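Local coordinates for protein DNA ligase (PDB 1A0I) that seals nicks in duplex DNA in an ATP-dependent reaction, probably through a covalent enzyme-adenylate intermediate as in other ligases of its family, at residues D79-F82 / Y83-G86; N319-D322 / G323-C326. All coordinates share one frame; numbering follows the deposited sequence.

Contact 1. Residues D79-F82 / Y83-G86; sequences DRCF and YKDG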
loop_
_atom_site.group_PDB
_atom_site.type_symbol
_atom_site.label_atom_id
_atom_site.label_comp_id
_atom_site.label_asym_id
_atom_site.label_seq_id
_atom_site.Cartn_x
_atom_site.Cartn_y
_atom_site.Cartn_z
ATOM N N ASP A 79 -15.764 28.089 3.884
ATOM C CA ASP A 79 -15.916 27.918 5.324
ATOM C C ASP A 79 -15.352 26.622 5.847
ATOM O O ASP A 79 -14.639 26.560 6.842
ATOM C CB ASP A 79 -17.366 27.935 5.720
ATOM C CG ASP A 79 -17.902 29.342 5.747
ATOM O OD1 ASP A 79 -17.452 30.091 6.613
ATOM O OD2 ASP A 79 -18.738 29.673 4.900
ATOM N N ARG A 80 -15.676 25.595 5.070
ATOM C CA ARG A 80 -15.339 24.217 5.301
ATOM C C ARG A 80 -13.860 23.955 5.131
ATOM O O ARG A 80 -13.496 22.792 5.320
ATOM C CB ARG A 80 -16.097 23.327 4.324
ATOM C CG ARG A 80 -17.602 23.308 4.261
ATOM C CD ARG A 80 -18.047 22.482 3.045
ATOM N NE ARG A 80 -17.822 23.166 1.782
ATOM C CZ ARG A 80 -17.992 22.611 0.571
ATOM N NH1 ARG A 80 -18.385 21.341 0.419
ATOM N NH2 ARG A 80 -17.754 23.336 -0.513
ATOM N N CYS A 81 -13.048 24.934 4.685
ATOM C CA CYS A 81 -11.614 24.748 4.585
ATOM C C CYS A 81 -11.050 25.418 5.807
ATOM O O CYS A 81 -11.278 26.588 6.126
ATOM C CB CYS A 81 -10.944 25.411 3.365
ATOM S SG CYS A 81 -9.121 25.351 3.447
ATOM N N PHE A 82 -10.304 24.579 6.493
ATOM C CA PHE A 82 -9.624 24.945 7.710
ATOM C C PHE A 82 -8.195 25.358 7.471
ATOM O O PHE A 82 -7.572 25.898 8.380
ATOM C CB PHE A 82 -9.693 23.761 8.666
ATOM C CG PHE A 82 -11.148 23.447 8.996
ATOM C CD1 PHE A 82 -11.888 24.334 9.790
ATOM C CD2 PHE A 82 -11.758 22.309 8.457
ATOM C CE1 PHE A 82 -13.234 24.077 10.045
ATOM C CE2 PHE A 82 -13.105 22.056 8.710
ATOM C CZ PHE A 82 -13.836 22.938 9.508
ATOM N N TYR A 83 -7.648 25.176 6.264
ATOM C CA TYR A 83 -6.260 25.531 6.001
ATOM C C TYR A 83 -6.251 26.697 5.045
ATOM O O TYR A 83 -6.121 26.564 3.829
ATOM C CB TYR A 83 -5.507 24.368 5.372
ATOM C CG TYR A 83 -5.705 23.094 6.154
ATOM C CD1 TYR A 83 -4.928 22.869 7.282
ATOM C CD2 TYR A 83 -6.705 22.192 5.776
ATOM C CE1 TYR A 83 -5.152 21.732 8.055
ATOM C CE2 TYR A 83 -6.934 21.053 6.552
ATOM C CZ TYR A 83 -6.156 20.836 7.689
ATOM O OH TYR A 83 -6.379 19.735 8.490
ATOM N N LYS A 84 -6.482 27.873 5.619
ATOM C CA LYS A 84 -6.543 29.097 4.835
ATOM C C LYS A 84 -5.128 29.503 4.442
ATOM O O LYS A 84 -4.925 30.100 3.387
ATOM C CB LYS A 84 -7.214 30.202 5.652
ATOM C CG LYS A 84 -8.574 29.863 6.250
ATOM C CD LYS A 84 -9.574 29.410 5.184
ATOM C CE LYS A 84 -10.984 29.439 5.772
ATOM N NZ LYS A 84 -12.000 29.175 4.776
ATOM N N ASP A 85 -4.152 29.103 5.281
ATOM C CA ASP A 85 -2.721 29.276 5.035
ATOM C C ASP A 85 -2.190 28.462 3.849
ATOM O O ASP A 85 -1.138 28.795 3.311
ATOM C CB ASP A 85 -1.902 28.867 6.279
ATOM C CG ASP A 85 -1.968 27.395 6.733
ATOM O OD1 ASP A 85 -3.080 26.915 6.976
ATOM O OD2 ASP A 85 -0.919 26.753 6.907
ATOM N N GLY A 86 -2.957 27.515 3.323
ATOM C CA GLY A 86 -2.529 26.577 2.320
ATOM C C GLY A 86 -2.284 25.263 3.051
ATOM O O GLY A 86 -2.080 25.222 4.274
#

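Contact 2. Residues N319-D322 / G323-C326; sequences NPYD and GWAC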
loop_
_atom_site.group_PDB
_atom_site.type_symbol
_atom_site.label_atom_id
_atom_site.label_comp_id
_atom_site.label_asym_id
_atom_site.label_seq_id
_atom_site.Cartn_x
_atom_site.Cartn_y
_atom_site.Cartn_z
ATOM N N ASN A 319 2.490 -33.524 -5.838
ATOM C CA ASN A 319 2.812 -32.111 -5.715
ATOM C C ASN A 319 3.801 -31.848 -6.836
ATOM O O ASN A 319 4.989 -32.156 -6.685
ATOM C CB ASN A 319 3.484 -31.792 -4.363
ATOM C CG ASN A 319 4.307 -30.503 -4.260
ATOM O OD1 ASN A 319 5.160 -30.410 -3.388
ATOM N ND2 ASN A 319 4.168 -29.451 -5.068
ATOM N N PRO A 320 3.415 -31.265 -7.974
ATOM C CA PRO A 320 4.333 -30.971 -9.076
ATOM C C PRO A 320 5.247 -29.775 -8.814
ATOM O O PRO A 320 5.322 -28.858 -9.627
ATOM C CB PRO A 320 3.400 -30.786 -10.241
ATOM C CG PRO A 320 2.220 -30.111 -9.605
ATOM C CD PRO A 320 2.043 -30.917 -8.327
ATOM N N TYR A 321 5.860 -29.750 -7.632
ATOM C CA TYR A 321 6.718 -28.698 -7.117
ATOM C C TYR A 321 7.599 -29.302 -6.034
ATOM O O TYR A 321 8.480 -28.560 -5.619
ATOM C CB TYR A 321 5.974 -27.480 -6.427
ATOM C CG TYR A 321 4.976 -26.678 -7.259
ATOM C CD1 TYR A 321 5.382 -25.701 -8.175
ATOM C CD2 TYR A 321 3.630 -26.997 -7.167
ATOM C CE1 TYR A 321 4.449 -25.058 -9.001
ATOM C CE2 TYR A 321 2.696 -26.371 -7.983
ATOM C CZ TYR A 321 3.109 -25.409 -8.891
ATOM O OH TYR A 321 2.147 -24.795 -9.658
ATOM N N ASP A 322 7.479 -30.536 -5.496
ATOM C CA ASP A 322 8.394 -31.000 -4.438
ATOM C C ASP A 322 9.831 -30.856 -4.924
ATOM O O ASP A 322 10.121 -31.008 -6.118
ATOM C CB ASP A 322 8.153 -32.485 -4.056
ATOM C CG ASP A 322 8.906 -32.992 -2.801
ATOM O OD1 ASP A 322 9.841 -32.376 -2.283
ATOM O OD2 ASP A 322 8.597 -34.045 -2.250
ATOM N N GLY A 323 10.686 -30.371 -4.034
ATOM C CA GLY A 323 12.095 -30.202 -4.325
ATOM C C GLY A 323 12.410 -28.865 -4.981
ATOM O O GLY A 323 13.570 -28.446 -5.042
ATOM N N TRP A 324 11.388 -28.152 -5.476
ATOM C CA TRP A 324 11.553 -26.867 -6.129
ATOM C C TRP A 324 12.162 -25.861 -5.195
ATOM O O TRP A 324 11.554 -25.507 -4.194
ATOM C CB TRP A 324 10.209 -26.366 -6.579
ATOM C CG TRP A 324 10.222 -25.803 -7.987
ATOM C CD1 TRP A 324 11.064 -24.775 -8.327
ATOM C CD2 TRP A 324 9.424 -26.183 -9.027
ATOM N NE1 TRP A 324 10.786 -24.501 -9.583
ATOM C CE2 TRP A 324 9.818 -25.304 -10.045
ATOM C CE3 TRP A 324 8.439 -27.115 -9.261
ATOM C CZ2 TRP A 324 9.226 -25.357 -11.308
ATOM C CZ3 TRP A 324 7.836 -27.179 -10.509
ATOM C CH2 TRP A 324 8.226 -26.310 -11.527
ATOM N N ALA A 325 13.362 -25.359 -5.433
ATOM C CA ALA A 325 13.961 -24.408 -4.529
ATOM C C ALA A 325 13.203 -23.105 -4.650
ATOM O O ALA A 325 12.655 -22.817 -5.733
ATOM C CB ALA A 325 15.416 -24.198 -4.916
ATOM N N CYS A 326 13.095 -22.354 -3.545
ATOM C CA CYS A 326 12.363 -21.109 -3.574
ATOM C C CYS A 326 12.854 -20.042 -2.616
ATOM O O CYS A 326 13.841 -20.140 -1.867
ATOM C CB CYS A 326 10.878 -21.325 -3.286
ATOM S SG CYS A 326 10.556 -21.801 -1.584
#

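Contact 1. Residues D79-F82 / Y83-G86
Cys81 and Tyr83 meet on the buried side of the loop 79-86, where the thiol sulfur points forward along the chain to Tyr83 N. With chi1 at 171°, SG stands anti to the backbone N and beside its own carbonyl carbon, which aims it at the residues that follow. Tyr83 N gives Cys81 SG a weak hydrogen bond of 3.2 Å, bent to 141° at the hydrogen, and Tyr83 CB lies 4.2 Å from the same sulfur. Cysteine suits this place because it is small, largely apolar and still able to accept a backbone N-H. The Tyr83 ring has Phe82 CB over one face, the nearest ring atom, CE2, being 4.4 Å from it; farther out, the tyrosine packs on His172 and Met176 of helix 166-183 and on Ile150 and Pro152 of strand 143-152. The loop links helix 70-77 to strand 86-95 of the nucleotidyltransferase domain's mixed sheet, and Gly86, with phi at 103°, takes a backbone shape that a side chain would resist.

On the exposed side, Lys84 leaves the chain bent at chi2 and then runs extended back along the loop, a path that suits a long, flexible side chain. Its end is anchored: the ammonium is hydrogen-bonded to the carbonyl oxygens of Leu76, Asn77 and Asp78, at the C-terminal end of helix 70-77, where a positive charge is probably welcome. The loose part is at Asp79, whose OD1 remains 5.8 Å from Lys84 NZ, so any attraction between them acts at a distance.

Contact 2. Residues N319-D322 / G323-C326
Trp324 reaches back alongside Tyr321, three residues earlier, and the two aromatic side chains meet beside the two ends of a turn, away from its 322-323 corner. Starting at the indole's root, Trp324 CB sits 3.0 Å from the carbonyl oxygen Tyr321 O. The next atom, CG, is still near that oxygen, and CD2 begins to pass the tyrosine backbone and ring. CE3 makes the main apolar contact, 3.5 Å from Tyr321 CD1, while Tyr321 CA lies at the indole's edge. Farther along the same edge CZ3 faces Pro320 O, which lies near the indole plane. The phenol and the six-membered ring are inclined at 41° with centroids 5.3 Å apart, an oblique meeting.

Residues 321-324 form a type II beta turn that delivers the chain into strand 325-330 of the antiparallel sheet in the C-terminal OB-fold domain. Its closing bond runs from Trp324 N to Tyr321 O, 2.9 Å long and 156° at the hydrogen, with the donor tilted from the carbonyl plane. Gly323 fits the third position because phi there is positive, and a CB would collide with Asp322 O. Just upstream, Pro320 centres an inverse gamma turn closed by Tyr321 N to Asn319 O; Asp322 N is a second donor to that oxygen, approaching from the same face. Tyr321 has CG anti to its carbonyl carbon (chi1 -59°), which places CD1 beside the indole, and its buried ring also meets Phe267, Phe290 and Phe347, a setting for which a large aromatic group is well chosen. Exposed Asp322 carries its carboxylate at the outer corner of the turn, probably hydrated in solution, although in the crystal the residue touches a neighbouring molecule.

In the fold
The two contacts come in series along the chain, contact 1 closing long before contact 2 opens, and they lie on opposite sides of the chain's centre. Their centres are about 59 Å apart and their nearest atoms about 46 Å, so they do not touch. They also belong to different sheets: contact 1 leads into strand 86-95 of the large mixed sheet, contact 2 into strand 325-330 of the five-stranded antiparallel sheet. Each is a connection from a helix toward a strand. Contact 1 thus lies in the nucleotidyltransferase domain and contact 2 in the C-terminal OB domain, at opposite ends of this two-domain enzyme.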